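Local coordinates for nucleoporin nup120 (Schizosaccharomyces pombe, PDB 4GQ2), which serves as a structural component of the nuclear pore complex, whose nucleoporins can also act as docking partners for transiently associated nuclear transport factors, at residues Val56-Gly61 and Ile78-Thr83; Leu84-Val89 and Phe101-His106; Ile105-Asn110 and Ala131-Arg136; Glu519-Asn524 and Asn535-Val540. One frame throughout, in Å; residues are numbered along the deposited sequence.

Contact 1 (Val56-Gly61 and Ile78-Thr83); sequences VAYDAG and IFQNRT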
loop_
_atom_site.group_PDB
_atom_site.type_symbol
_atom_site.label_atom_id
_atom_site.label_comp_id
_atom_site.label_asym_id
_atom_site.label_seq_id
_atom_site.Cartn_x
_atom_site.Cartn_y
_atom_site.Cartn_z
ATOM N N VAL A 56 -6.453 23.401 7.836
ATOM C CA VAL A 56 -7.527 23.703 6.908
ATOM C C VAL A 56 -7.299 25.106 6.382
ATOM O O VAL A 56 -7.581 26.081 7.073
ATOM C CB VAL A 56 -8.917 23.591 7.578
ATOM C CG1 VAL A 56 -10.019 23.909 6.586
ATOM C CG2 VAL A 56 -9.123 22.199 8.171
ATOM N N ALA A 57 -6.774 25.192 5.162
ATOM C CA ALA A 57 -6.476 26.465 4.520
ATOM C C ALA A 57 -7.762 27.257 4.296
ATOM O O ALA A 57 -8.826 26.665 4.103
ATOM C CB ALA A 57 -5.739 26.236 3.194
ATOM N N TYR A 58 -7.665 28.586 4.345
ATOM C CA TYR A 58 -8.815 29.449 4.034
ATOM C C TYR A 58 -8.651 30.159 2.689
ATOM O O TYR A 58 -9.563 30.854 2.226
ATOM C CB TYR A 58 -9.114 30.446 5.166
ATOM C CG TYR A 58 -7.942 31.296 5.594
ATOM C CD1 TYR A 58 -7.631 32.481 4.932
ATOM C CD2 TYR A 58 -7.151 30.921 6.673
ATOM C CE1 TYR A 58 -6.555 33.264 5.330
ATOM C CE2 TYR A 58 -6.077 31.696 7.081
ATOM C CZ TYR A 58 -5.783 32.863 6.408
ATOM O OH TYR A 58 -4.712 33.620 6.819
ATOM N N ASP A 59 -7.482 29.982 2.075
ATOM C CA ASP A 59 -7.250 30.402 0.694
ATOM C C ASP A 59 -6.127 29.570 0.088
ATOM O O ASP A 59 -5.274 29.062 0.809
ATOM C CB ASP A 59 -6.922 31.894 0.615
ATOM C CG ASP A 59 -7.144 32.467 -0.773
ATOM O OD1 ASP A 59 -7.781 31.791 -1.607
ATOM O OD2 ASP A 59 -6.681 33.597 -1.035
ATOM N N ALA A 60 -6.129 29.433 -1.236
ATOM C CA ALA A 60 -5.163 28.581 -1.931
ATOM C C ALA A 60 -5.218 28.808 -3.427
ATOM O O ALA A 60 -6.233 29.268 -3.956
ATOM C CB ALA A 60 -5.428 27.106 -1.625
ATOM N N GLY A 61 -4.120 28.470 -4.101
ATOM C CA GLY A 61 -4.044 28.524 -5.550
ATOM C C GLY A 61 -2.774 27.871 -6.050
ATOM O O GLY A 61 -1.905 27.507 -5.259
ATOM N N ILE A 78 -2.697 28.962 2.712
ATOM C CA ILE A 78 -2.528 29.778 3.914
ATOM C C ILE A 78 -3.458 29.326 5.042
ATOM O O ILE A 78 -4.614 28.979 4.806
ATOM C CB ILE A 78 -2.673 31.296 3.631
ATOM C CG1 ILE A 78 -4.033 31.625 2.987
ATOM C CG2 ILE A 78 -1.504 31.794 2.787
ATOM C CD1 ILE A 78 -4.252 33.112 2.760
ATOM N N PHE A 79 -2.934 29.342 6.264
ATOM C CA PHE A 79 -3.615 28.759 7.423
ATOM C C PHE A 79 -3.713 29.749 8.588
ATOM O O PHE A 79 -2.955 30.713 8.666
ATOM C CB PHE A 79 -2.897 27.469 7.861
ATOM C CG PHE A 79 -2.750 26.450 6.758
ATOM C CD1 PHE A 79 -1.673 26.508 5.877
ATOM C CD2 PHE A 79 -3.698 25.446 6.588
ATOM C CE1 PHE A 79 -1.543 25.576 4.851
ATOM C CE2 PHE A 79 -3.569 24.510 5.567
ATOM C CZ PHE A 79 -2.490 24.578 4.698
ATOM N N GLN A 80 -4.654 29.506 9.490
ATOM C CA GLN A 80 -4.861 30.385 10.636
ATOM C C GLN A 80 -3.808 30.221 11.738
ATOM O O GLN A 80 -3.942 30.785 12.822
ATOM C CB GLN A 80 -6.281 30.232 11.182
ATOM C CG GLN A 80 -7.323 30.948 10.338
ATOM C CD GLN A 80 -8.727 30.830 10.896
ATOM O OE1 GLN A 80 -9.214 29.729 11.167
ATOM N NE2 GLN A 80 -9.391 31.967 11.059
ATOM N N ASN A 81 -2.757 29.458 11.453
ATOM C CA ASN A 81 -1.602 29.396 12.337
ATOM C C ASN A 81 -0.470 30.302 11.836
ATOM O O ASN A 81 0.700 30.084 12.155
ATOM C CB ASN A 81 -1.129 27.950 12.529
ATOM C CG ASN A 81 -0.593 27.322 11.250
ATOM O OD1 ASN A 81 -0.645 27.918 10.173
ATOM N ND2 ASN A 81 -0.073 26.108 11.367
ATOM N N ARG A 82 -0.840 31.317 11.052
ATOM C CA ARG A 82 0.092 32.322 10.517
ATOM C C ARG A 82 1.177 31.701 9.646
ATOM O O ARG A 82 2.355 32.049 9.760
ATOM C CB ARG A 82 0.721 33.167 11.637
ATOM C CG ARG A 82 -0.279 33.894 12.521
ATOM C CD ARG A 82 0.425 34.658 13.630
ATOM N NE ARG A 82 -0.340 34.598 14.876
ATOM C CZ ARG A 82 -0.204 35.438 15.899
ATOM N NH1 ARG A 82 0.668 36.438 15.847
ATOM N NH2 ARG A 82 -0.955 35.281 16.979
ATOM N N THR A 83 0.773 30.780 8.774
ATOM C CA THR A 83 1.714 30.127 7.864
ATOM C C THR A 83 1.265 30.214 6.409
ATOM O O THR A 83 0.070 30.359 6.124
ATOM C CB THR A 83 1.917 28.637 8.212
ATOM O OG1 THR A 83 0.666 27.946 8.090
ATOM C CG2 THR A 83 2.481 28.461 9.638
HETATM O O HOH W 1 -6.338 27.608 8.971
#
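The open end of the beta hairpin made by strands 59-64 and 73-79, in the beta-propeller domain, is where Tyr58 and Asp59 meet Ile78 and Phe79. Two backbone bonds tie the chains: Tyr58 N donates a hydrogen bond to Ile78 O at 3.1 Å, and Ile78 N reaches Asp59 O at 3.2 Å. Ile78 O also lies over one face of the Tyr58 ring, near its rim. The Ile78 side chain crosses that ring at about a right angle. Because its CG1 is set between the backbone N and the carbonyl carbon (chi1 57°), CG1 comes over the ring face as a CH-pi contact and CD1 ends 3.5 Å from Tyr58 CE1, wedged against Asp59 CB. Gln80 borders the same ring, its backbone N at the edge and its CG 3.6 Å from Tyr58 CE2. Farther along, Ala57 CB sits over a face of the Phe79 ring, 4.1 Å from its centroid. A water accepts a hydrogen bond from Gln80 N and lies within hydrogen-bonding distance of Val56 O, spanning the splayed chains. The polar ends have partners beyond the pair: Tyr58 OH bonds to Val111 O and Asp59 OD2 to Asp114 N. Ring faces covered by aliphatic carbons, with the last strand bonds giving way to a water, suit an antiparallel hairpin of a beta-propeller blade, opening here into its flanking loops.

Contact 2 (Leu84-Val89 and Phe101-His106); sequences LTIFDV and FNVKIH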
loop_
_atom_site.group_PDB
_atom_site.type_symbol
_atom_site.label_atom_id
_atom_site.label_comp_id
_atom_site.label_asym_id
_atom_site.label_seq_id
_atom_site.Cartn_x
_atom_site.Cartn_y
_atom_site.Cartn_z
ATOM N N LEU A 84 2.244 30.138 5.508
ATOM C CA LEU A 84 2.019 29.915 4.085
ATOM C C LEU A 84 2.909 28.748 3.658
ATOM O O LEU A 84 4.129 28.796 3.830
ATOM C CB LEU A 84 2.319 31.191 3.286
ATOM C CG LEU A 84 2.775 31.263 1.815
ATOM C CD1 LEU A 84 2.024 30.358 0.851
ATOM C CD2 LEU A 84 2.677 32.707 1.339
ATOM N N THR A 85 2.293 27.692 3.133
ATOM C CA THR A 85 3.041 26.522 2.679
ATOM C C THR A 85 3.073 26.468 1.166
ATOM O O THR A 85 2.105 26.846 0.512
ATOM C CB THR A 85 2.432 25.207 3.186
ATOM O OG1 THR A 85 1.145 25.014 2.583
ATOM C CG2 THR A 85 2.307 25.210 4.712
ATOM N N ILE A 86 4.193 26.003 0.619
ATOM C CA ILE A 86 4.338 25.853 -0.827
ATOM C C ILE A 86 4.778 24.441 -1.191
ATOM O O ILE A 86 5.816 23.968 -0.730
ATOM C CB ILE A 86 5.354 26.856 -1.414
ATOM C CG1 ILE A 86 5.008 28.284 -0.991
ATOM C CG2 ILE A 86 5.404 26.740 -2.932
ATOM C CD1 ILE A 86 6.175 29.248 -1.050
ATOM N N PHE A 87 3.974 23.786 -2.023
ATOM C CA PHE A 87 4.270 22.457 -2.543
ATOM C C PHE A 87 4.459 22.506 -4.062
ATOM O O PHE A 87 3.658 23.111 -4.774
ATOM C CB PHE A 87 3.119 21.511 -2.218
ATOM C CG PHE A 87 3.076 21.054 -0.783
ATOM C CD1 PHE A 87 2.669 21.914 0.235
ATOM C CD2 PHE A 87 3.410 19.739 -0.452
ATOM C CE1 PHE A 87 2.612 21.479 1.560
ATOM C CE2 PHE A 87 3.357 19.298 0.865
ATOM C CZ PHE A 87 2.949 20.168 1.875
ATOM N N ASP A 88 5.516 21.868 -4.556
ATOM C CA ASP A 88 5.711 21.713 -5.995
ATOM C C ASP A 88 4.732 20.664 -6.531
ATOM O O ASP A 88 4.741 19.510 -6.099
ATOM C CB ASP A 88 7.159 21.319 -6.305
ATOM C CG ASP A 88 7.443 21.213 -7.805
ATOM O OD1 ASP A 88 6.487 21.183 -8.603
ATOM O OD2 ASP A 88 8.629 21.154 -8.193
ATOM N N VAL A 89 3.884 21.069 -7.471
ATOM C CA VAL A 89 2.870 20.171 -8.019
ATOM C C VAL A 89 3.045 19.981 -9.522
ATOM O O VAL A 89 2.091 19.619 -10.219
ATOM C CB VAL A 89 1.436 20.652 -7.695
ATOM C CG1 VAL A 89 1.205 20.674 -6.190
ATOM C CG2 VAL A 89 1.175 22.033 -8.290
ATOM N N PHE A 101 11.261 18.370 -0.968
ATOM C CA PHE A 101 10.940 19.235 0.164
ATOM C C PHE A 101 9.870 20.237 -0.214
ATOM O O PHE A 101 9.790 20.664 -1.374
ATOM C CB PHE A 101 12.195 19.975 0.667
ATOM C CG PHE A 101 13.340 19.061 1.005
ATOM C CD1 PHE A 101 13.414 18.450 2.257
ATOM C CD2 PHE A 101 14.324 18.776 0.059
ATOM C CE1 PHE A 101 14.456 17.583 2.564
ATOM C CE2 PHE A 101 15.364 17.906 0.357
ATOM C CZ PHE A 101 15.429 17.313 1.613
ATOM N N ASN A 102 9.047 20.598 0.768
ATOM C CA ASN A 102 8.165 21.752 0.648
ATOM C C ASN A 102 8.705 22.886 1.519
ATOM O O ASN A 102 9.680 22.709 2.252
ATOM C CB ASN A 102 6.719 21.392 1.026
ATOM C CG ASN A 102 6.532 21.184 2.516
ATOM O OD1 ASN A 102 7.352 20.560 3.178
ATOM N ND2 ASN A 102 5.447 21.714 3.049
ATOM N N VAL A 103 8.091 24.057 1.425
ATOM C CA VAL A 103 8.484 25.161 2.289
ATOM C C VAL A 103 7.312 25.669 3.107
ATOM O O VAL A 103 6.180 25.707 2.628
ATOM C CB VAL A 103 9.285 26.287 1.552
ATOM C CG1 VAL A 103 9.202 26.166 0.040
ATOM C CG2 VAL A 103 8.893 27.687 2.022
ATOM N N LYS A 104 7.594 25.998 4.363
ATOM C CA LYS A 104 6.612 26.579 5.264
ATOM C C LYS A 104 7.156 27.910 5.784
ATOM O O LYS A 104 8.216 27.954 6.422
ATOM C CB LYS A 104 6.301 25.624 6.415
ATOM C CG LYS A 104 5.448 26.227 7.523
ATOM C CD LYS A 104 5.144 25.225 8.625
ATOM C CE LYS A 104 4.367 24.029 8.097
ATOM N NZ LYS A 104 3.832 23.195 9.204
ATOM N N ILE A 105 6.417 28.977 5.490
ATOM C CA ILE A 105 6.811 30.336 5.822
ATOM C C ILE A 105 5.914 30.838 6.939
ATOM O O ILE A 105 4.694 30.819 6.814
ATOM C CB ILE A 105 6.703 31.254 4.585
ATOM C CG1 ILE A 105 7.640 30.745 3.487
ATOM C CG2 ILE A 105 7.041 32.695 4.943
ATOM C CD1 ILE A 105 7.388 31.293 2.100
ATOM N N HIS A 106 6.524 31.271 8.036
ATOM C CA HIS A 106 5.779 31.794 9.182
ATOM C C HIS A 106 5.761 33.288 9.153
ATOM O O HIS A 106 6.749 33.926 8.763
ATOM C CB HIS A 106 6.382 31.334 10.502
ATOM C CG HIS A 106 6.501 29.840 10.634
ATOM N ND1 HIS A 106 5.583 29.097 11.284
ATOM C CD2 HIS A 106 7.481 28.958 10.185
ATOM C CE1 HIS A 106 5.955 27.804 11.252
ATOM N NE2 HIS A 106 7.117 27.719 10.576
HETATM O O HOH W 2 7.327 20.537 -2.646
#
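Leu84 and Ile105 face each other as a hydrogen-bonded antiparallel pair, with Leu84 N to Ile105 O at 2.9 Å and Ile105 N to Leu84 O at 2.8 Å. Ile86 and Val103 repeat the pattern two residues on, and Thr85 with Lys104 forms the non-hydrogen-bonded pair between them. The tight part is the sheet face carrying Leu84, Ile86, Val103 and Ile105: Ile86 CD1 meets Ile105 CD1 at 3.9 Å, Ile86 CB rests against Val103 CG1, and Phe148 of helix 146-149 covers both Ile86 and Val103. On the other side Phe87 is still well packed, its ring centre 3.8 Å from Asn102 CB, which lies almost on the ring normal, while Phe17 meets the ring edge-to-face. Were Phe87 an alanine, Asn102 CB and Phe17 would probably lose the ring they pack on, with a gap between them. Looser is the outer part of that side, where the Thr85 and Lys104 side chains lie side by side and touch at Thr85 CG2 and Lys104 CE, 4.1 Å apart, before the partly exposed lysine leads away. Past Phe87 and Asn102, a water links Asp88 N to Phe101 O. Regular antiparallel pairing of this kind is typical of the blades of a beta-propeller.

Contact 3 (Ile105-Asn110 and Ala131-Arg136); sequences IHFPSN and AITHAR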
loop_
_atom_site.group_PDB
_atom_site.type_symbol
_atom_site.label_atom_id
_atom_site.label_comp_id
_atom_site.label_asym_id
_atom_site.label_seq_id
_atom_site.Cartn_x
_atom_site.Cartn_y
_atom_site.Cartn_z
ATOM N N ILE A 105 6.417 28.977 5.490
ATOM C CA ILE A 105 6.811 30.336 5.822
ATOM C C ILE A 105 5.914 30.838 6.939
ATOM O O ILE A 105 4.694 30.819 6.814
ATOM C CB ILE A 105 6.703 31.254 4.585
ATOM C CG1 ILE A 105 7.640 30.745 3.487
ATOM C CG2 ILE A 105 7.041 32.695 4.943
ATOM C CD1 ILE A 105 7.388 31.293 2.100
ATOM N N HIS A 106 6.524 31.271 8.036
ATOM C CA HIS A 106 5.779 31.794 9.182
ATOM C C HIS A 106 5.761 33.288 9.153
ATOM O O HIS A 106 6.749 33.926 8.763
ATOM C CB HIS A 106 6.382 31.334 10.502
ATOM C CG HIS A 106 6.501 29.840 10.634
ATOM N ND1 HIS A 106 5.583 29.097 11.284
ATOM C CD2 HIS A 106 7.481 28.958 10.185
ATOM C CE1 HIS A 106 5.955 27.804 11.252
ATOM N NE2 HIS A 106 7.117 27.719 10.576
ATOM N N PHE A 107 4.625 33.843 9.575
ATOM C CA PHE A 107 4.376 35.276 9.593
ATOM C C PHE A 107 3.983 35.703 11.002
ATOM O O PHE A 107 3.498 34.873 11.776
ATOM C CB PHE A 107 3.246 35.618 8.622
ATOM C CG PHE A 107 3.625 35.485 7.177
ATOM C CD1 PHE A 107 3.557 34.251 6.534
ATOM C CD2 PHE A 107 4.046 36.597 6.452
ATOM C CE1 PHE A 107 3.905 34.132 5.199
ATOM C CE2 PHE A 107 4.399 36.482 5.114
ATOM C CZ PHE A 107 4.328 35.248 4.488
ATOM N N PRO A 108 4.197 36.993 11.345
ATOM C CA PRO A 108 3.797 37.515 12.658
ATOM C C PRO A 108 2.298 37.774 12.725
ATOM O O PRO A 108 1.743 37.933 13.818
ATOM C CB PRO A 108 4.557 38.846 12.768
ATOM C CG PRO A 108 5.459 38.927 11.581
ATOM C CD PRO A 108 4.880 38.021 10.540
ATOM N N SER A 109 1.664 37.823 11.554
ATOM C CA SER A 109 0.221 37.995 11.424
ATOM C C SER A 109 -0.295 37.177 10.240
ATOM O O SER A 109 0.451 36.933 9.289
ATOM C CB SER A 109 -0.102 39.474 11.224
ATOM O OG SER A 109 -1.379 39.651 10.648
ATOM N N ASN A 110 -1.565 36.768 10.298
ATOM C CA ASN A 110 -2.187 35.964 9.246
ATOM C C ASN A 110 -2.168 36.635 7.876
ATOM O O ASN A 110 -2.571 37.788 7.746
ATOM C CB ASN A 110 -3.637 35.603 9.617
ATOM C CG ASN A 110 -3.735 34.367 10.504
ATOM O OD1 ASN A 110 -2.938 33.437 10.391
ATOM N ND2 ASN A 110 -4.725 34.349 11.387
ATOM N N ALA A 131 3.019 38.989 -0.480
ATOM C CA ALA A 131 2.080 38.601 0.568
ATOM C C ALA A 131 1.758 39.764 1.499
ATOM O O ALA A 131 2.654 40.497 1.926
ATOM C CB ALA A 131 2.626 37.425 1.362
ATOM N N ILE A 132 0.471 39.928 1.796
ATOM C CA ILE A 132 -0.001 40.956 2.721
ATOM C C ILE A 132 -0.739 40.290 3.870
ATOM O O ILE A 132 -1.622 39.442 3.666
ATOM C CB ILE A 132 -0.918 41.995 2.023
ATOM C CG1 ILE A 132 -0.127 42.797 0.979
ATOM C CG2 ILE A 132 -1.540 42.936 3.045
ATOM C CD1 ILE A 132 -0.974 43.480 -0.078
ATOM N N THR A 133 -0.369 40.677 5.081
ATOM C CA THR A 133 -0.944 40.095 6.273
ATOM C C THR A 133 -2.056 40.993 6.813
ATOM O O THR A 133 -2.244 42.108 6.330
ATOM C CB THR A 133 0.145 39.851 7.334
ATOM O OG1 THR A 133 0.770 41.092 7.677
ATOM C CG2 THR A 133 1.202 38.901 6.788
ATOM N N HIS A 134 -2.797 40.497 7.802
ATOM C CA HIS A 134 -3.870 41.257 8.439
ATOM C C HIS A 134 -3.329 42.485 9.138
ATOM O O HIS A 134 -4.061 43.454 9.365
ATOM C CB HIS A 134 -4.667 40.369 9.403
ATOM C CG HIS A 134 -5.821 41.081 10.083
ATOM N ND1 HIS A 134 -5.724 41.599 11.324
ATOM C CD2 HIS A 134 -7.111 41.367 9.639
ATOM C CE1 HIS A 134 -6.892 42.179 11.662
ATOM N NE2 HIS A 134 -7.739 42.035 10.631
ATOM N N ALA A 135 -2.038 42.458 9.469
ATOM C CA ALA A 135 -1.365 43.591 10.103
ATOM C C ALA A 135 -0.946 44.637 9.084
ATOM O O ALA A 135 -0.485 45.718 9.453
ATOM C CB ALA A 135 -0.160 43.124 10.890
ATOM N N ARG A 136 -1.107 44.294 7.806
ATOM C CA ARG A 136 -0.912 45.211 6.673
ATOM C C ARG A 136 0.537 45.466 6.296
ATOM O O ARG A 136 0.849 46.510 5.721
ATOM C CB ARG A 136 -1.660 46.537 6.866
ATOM C CG ARG A 136 -3.164 46.410 6.754
ATOM C CD ARG A 136 -3.831 47.748 6.979
ATOM N NE ARG A 136 -5.204 47.590 7.447
ATOM C CZ ARG A 136 -6.071 48.588 7.588
ATOM N NH1 ARG A 136 -5.716 49.832 7.285
ATOM N NH2 ARG A 136 -7.297 48.336 8.029
#
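The Phe107 ring meets Thr133 and Ala131 obliquely, neither squarely on a face nor at an edge: Thr133 CG2 approaches CD2 at 3.7 Å, and Ala131 CB touches the far end of the ring at CZ, 4.2 Å away. Tyr139 of strand 138-143 stacks edge-to-face with the same ring, and Ile141 and Leu84 also pack on it, so the phenyl group lies at the join between two propeller sheets. With CG lying opposite the carbonyl carbon (chi1 -71°), the ring is carried toward strand 126-133. Thr133 CG2 serves two neighbours, since it also sits 3.3 Å from Ser109 O. Beyond the ring the contact turns polar. Asn110 O accepts a hydrogen bond from His134 N at 2.7 Å, nearly in line with the carbonyl, and the CA of Thr133 makes a CA-H...O contact with the same oxygen at 3.2 Å. Ser109 OG, swung away from its own backbone N (chi1 160°), points into the type I turn Thr133-Arg136 and takes a weak, bent bond from Ala135 N at 3.1 Å. Beside this bond, Ser109 CB lies 3.7 Å from Ala135 CB. The His134 side chain leads off from this grouping, its CB still beside Ser109 OG. The turn is closed by Arg136 N to Thr133 O; the N-H groups of His134 and Ala135 face the segment 105-110. One short backbone bond and one weak serine bond probably set the turn against the loop, while the buried phenyl and methyl groups add contact that depends on shape rather than on charge.

Contact 4 (Glu519-Asn524 and Asn535-Val540); sequences EILSIN and NYANKV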
loop_
_atom_site.group_PDB
_atom_site.type_symbol
_atom_site.label_atom_id
_atom_site.label_comp_id
_atom_site.label_asym_id
_atom_site.label_seq_id
_atom_site.Cartn_x
_atom_site.Cartn_y
_atom_site.Cartn_z
ATOM N N GLU A 519 -13.311 21.491 1.599
ATOM C CA GLU A 519 -13.839 22.766 1.134
ATOM C C GLU A 519 -13.065 23.267 -0.090
ATOM O O GLU A 519 -11.840 23.357 -0.062
ATOM C CB GLU A 519 -13.784 23.802 2.259
ATOM C CG GLU A 519 -14.385 25.156 1.903
ATOM C CD GLU A 519 -14.604 26.045 3.116
ATOM O OE1 GLU A 519 -14.155 25.682 4.226
ATOM O OE2 GLU A 519 -15.224 27.116 2.960
ATOM N N ILE A 520 -13.788 23.579 -1.160
ATOM C CA ILE A 520 -13.194 24.138 -2.372
ATOM C C ILE A 520 -12.747 25.573 -2.087
ATOM O O ILE A 520 -13.333 26.244 -1.239
ATOM C CB ILE A 520 -14.181 24.051 -3.569
ATOM C CG1 ILE A 520 -13.546 24.534 -4.875
ATOM C CG2 ILE A 520 -15.469 24.825 -3.294
ATOM C CD1 ILE A 520 -12.512 23.605 -5.455
ATOM N N LEU A 521 -11.695 26.032 -2.767
ATOM C CA LEU A 521 -11.168 27.380 -2.537
ATOM C C LEU A 521 -10.872 28.105 -3.836
ATOM O O LEU A 521 -11.183 29.287 -3.975
ATOM C CB LEU A 521 -9.909 27.358 -1.661
ATOM C CG LEU A 521 -9.992 26.720 -0.273
ATOM C CD1 LEU A 521 -8.605 26.646 0.356
ATOM C CD2 LEU A 521 -10.952 27.468 0.640
ATOM N N SER A 522 -10.255 27.400 -4.779
ATOM C CA SER A 522 -9.948 27.971 -6.073
ATOM C C SER A 522 -9.715 26.875 -7.091
ATOM O O SER A 522 -9.613 25.702 -6.727
ATOM C CB SER A 522 -8.705 28.851 -5.988
ATOM O OG SER A 522 -7.536 28.054 -5.934
ATOM N N ILE A 523 -9.648 27.279 -8.364
ATOM C CA ILE A 523 -9.218 26.417 -9.462
ATOM C C ILE A 523 -8.247 27.187 -10.372
ATOM O O ILE A 523 -8.316 28.419 -10.463
ATOM C CB ILE A 523 -10.406 25.830 -10.273
ATOM C CG1 ILE A 523 -11.171 26.922 -11.039
ATOM C CG2 ILE A 523 -11.348 25.024 -9.379
ATOM C CD1 ILE A 523 -12.036 26.377 -12.162
ATOM N N ASN A 524 -7.325 26.470 -11.013
ATOM C CA ASN A 524 -6.354 27.088 -11.914
ATOM C C ASN A 524 -6.074 26.207 -13.107
ATOM O O ASN A 524 -5.691 25.045 -12.947
ATOM C CB ASN A 524 -5.017 27.349 -11.216
ATOM C CG ASN A 524 -5.135 28.286 -10.040
ATOM O OD1 ASN A 524 -5.201 27.842 -8.891
ATOM N ND2 ASN A 524 -5.151 29.591 -10.313
ATOM N N ASN A 535 -8.266 23.303 -6.124
ATOM C CA ASN A 535 -7.659 23.515 -4.813
ATOM C C ASN A 535 -8.646 23.456 -3.667
ATOM O O ASN A 535 -9.515 24.327 -3.538
ATOM C CB ASN A 535 -6.885 24.834 -4.795
ATOM C CG ASN A 535 -5.815 24.880 -5.859
ATOM O OD1 ASN A 535 -4.931 24.024 -5.892
ATOM N ND2 ASN A 535 -5.895 25.871 -6.749
ATOM N N TYR A 536 -8.519 22.409 -2.854
ATOM C CA TYR A 536 -9.334 22.241 -1.652
ATOM C C TYR A 536 -8.505 22.693 -0.466
ATOM O O TYR A 536 -7.319 22.962 -0.615
ATOM C CB TYR A 536 -9.779 20.782 -1.470
ATOM C CG TYR A 536 -10.651 20.247 -2.592
ATOM C CD1 TYR A 536 -12.020 20.486 -2.605
ATOM C CD2 TYR A 536 -10.103 19.500 -3.637
ATOM C CE1 TYR A 536 -12.823 20.010 -3.624
ATOM C CE2 TYR A 536 -10.902 19.008 -4.658
ATOM C CZ TYR A 536 -12.261 19.274 -4.648
ATOM O OH TYR A 536 -13.071 18.803 -5.649
ATOM N N ALA A 537 -9.127 22.748 0.709
ATOM C CA ALA A 537 -8.495 23.293 1.908
ATOM C C ALA A 537 -7.359 22.441 2.466
ATOM O O ALA A 537 -6.579 22.930 3.290
ATOM C CB ALA A 537 -9.542 23.563 2.981
ATOM N N ASN A 538 -7.268 21.177 2.047
ATOM C CA ASN A 538 -6.083 20.356 2.371
ATOM C C ASN A 538 -5.755 19.278 1.337
ATOM O O ASN A 538 -5.104 18.279 1.645
ATOM C CB ASN A 538 -6.092 19.818 3.830
ATOM C CG ASN A 538 -6.963 18.578 4.028
ATOM O OD1 ASN A 538 -6.835 17.884 5.046
ATOM N ND2 ASN A 538 -7.846 18.293 3.078
ATOM N N LYS A 539 -6.212 19.514 0.107
ATOM C CA LYS A 539 -6.038 18.588 -1.009
ATOM C C LYS A 539 -5.914 19.359 -2.334
ATOM O O LYS A 539 -6.511 20.428 -2.486
ATOM C CB LYS A 539 -7.228 17.619 -1.075
ATOM C CG LYS A 539 -7.423 16.771 0.177
ATOM C CD LYS A 539 -8.630 15.859 0.067
ATOM C CE LYS A 539 -8.824 15.010 1.317
ATOM N NZ LYS A 539 -9.477 15.758 2.430
ATOM N N VAL A 540 -5.115 18.820 -3.259
ATOM C CA VAL A 540 -5.061 19.261 -4.659
ATOM C C VAL A 540 -5.683 18.179 -5.511
ATOM O O VAL A 540 -5.550 16.993 -5.212
ATOM C CB VAL A 540 -3.629 19.371 -5.250
ATOM C CG1 VAL A 540 -3.439 20.706 -5.954
ATOM C CG2 VAL A 540 -2.553 19.139 -4.212
#
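A classic beta bulge interrupts the hairpin of strands 520-525 and 532-536, with Leu521 and Ser522 both set against Asn535. The backbone O of Asn535 receives two N-H groups: Leu521 N at 2.9 Å, and Ser522 N by a weak, longer bond. In return Asn535 N bonds to Ser522 O at 2.8 Å. The Asn535 side chain adds a grip of its own: ND2 donates to Ser522 OG at 2.9 Å, the hydroxyl lying a little out of the amide plane, and sits 3.0 Å from Asn524 OD1. Ser522 OG reaches Ala60 O as well, and Asn524 OD1 accepts from Val62 N, so these side chains stitch the hairpin to strand 59-64 of the neighbouring propeller sheet. With a leucine at Asn535, Ser522 OG would probably lose its amide donor, and an apolar branch would lie beside Asn524 OD1. Before the bulge, Ile520 and Tyr536 form a non-hydrogen-bonded pair. With CG1 turned opposite the backbone N (chi1 -176°), Ile520 brings CD1 over one face of the Tyr536 ring, toward the rim and 4.0 Å from CE1. Glu519 O approaches that ring at its edge and receives a weak bond from Ala537 N, where the strand turns toward 539-544. Leu521 CD1 packs on Ala537 CA at 3.7 Å, and the Glu519 carboxylate leaves the pair to form a salt bridge with Lys369.

Contacts 1, 2 and 3 belong to one continuous run of the propeller. Contacts 1 and 2 lie on neighbouring strands of a five-strand sheet, with centres about 11 Å apart, and touch where Phe79 CE1 meets Thr85 OG1 at 3.6 Å. Contact 3 shares Ile105 and His106 with contact 2 and carries strand 101-106 to the next sheet; Arg82 O and Phe107 N, 2.9 Å apart, also tie it to contact 1. Contact 4 comes from far along the chain, yet its centre is about 11 Å from that of contact 1: Ala57 N and Ala537 O are 2.9 Å apart. Contacts 3 and 4 do not touch, their nearest atoms about 13 Å apart.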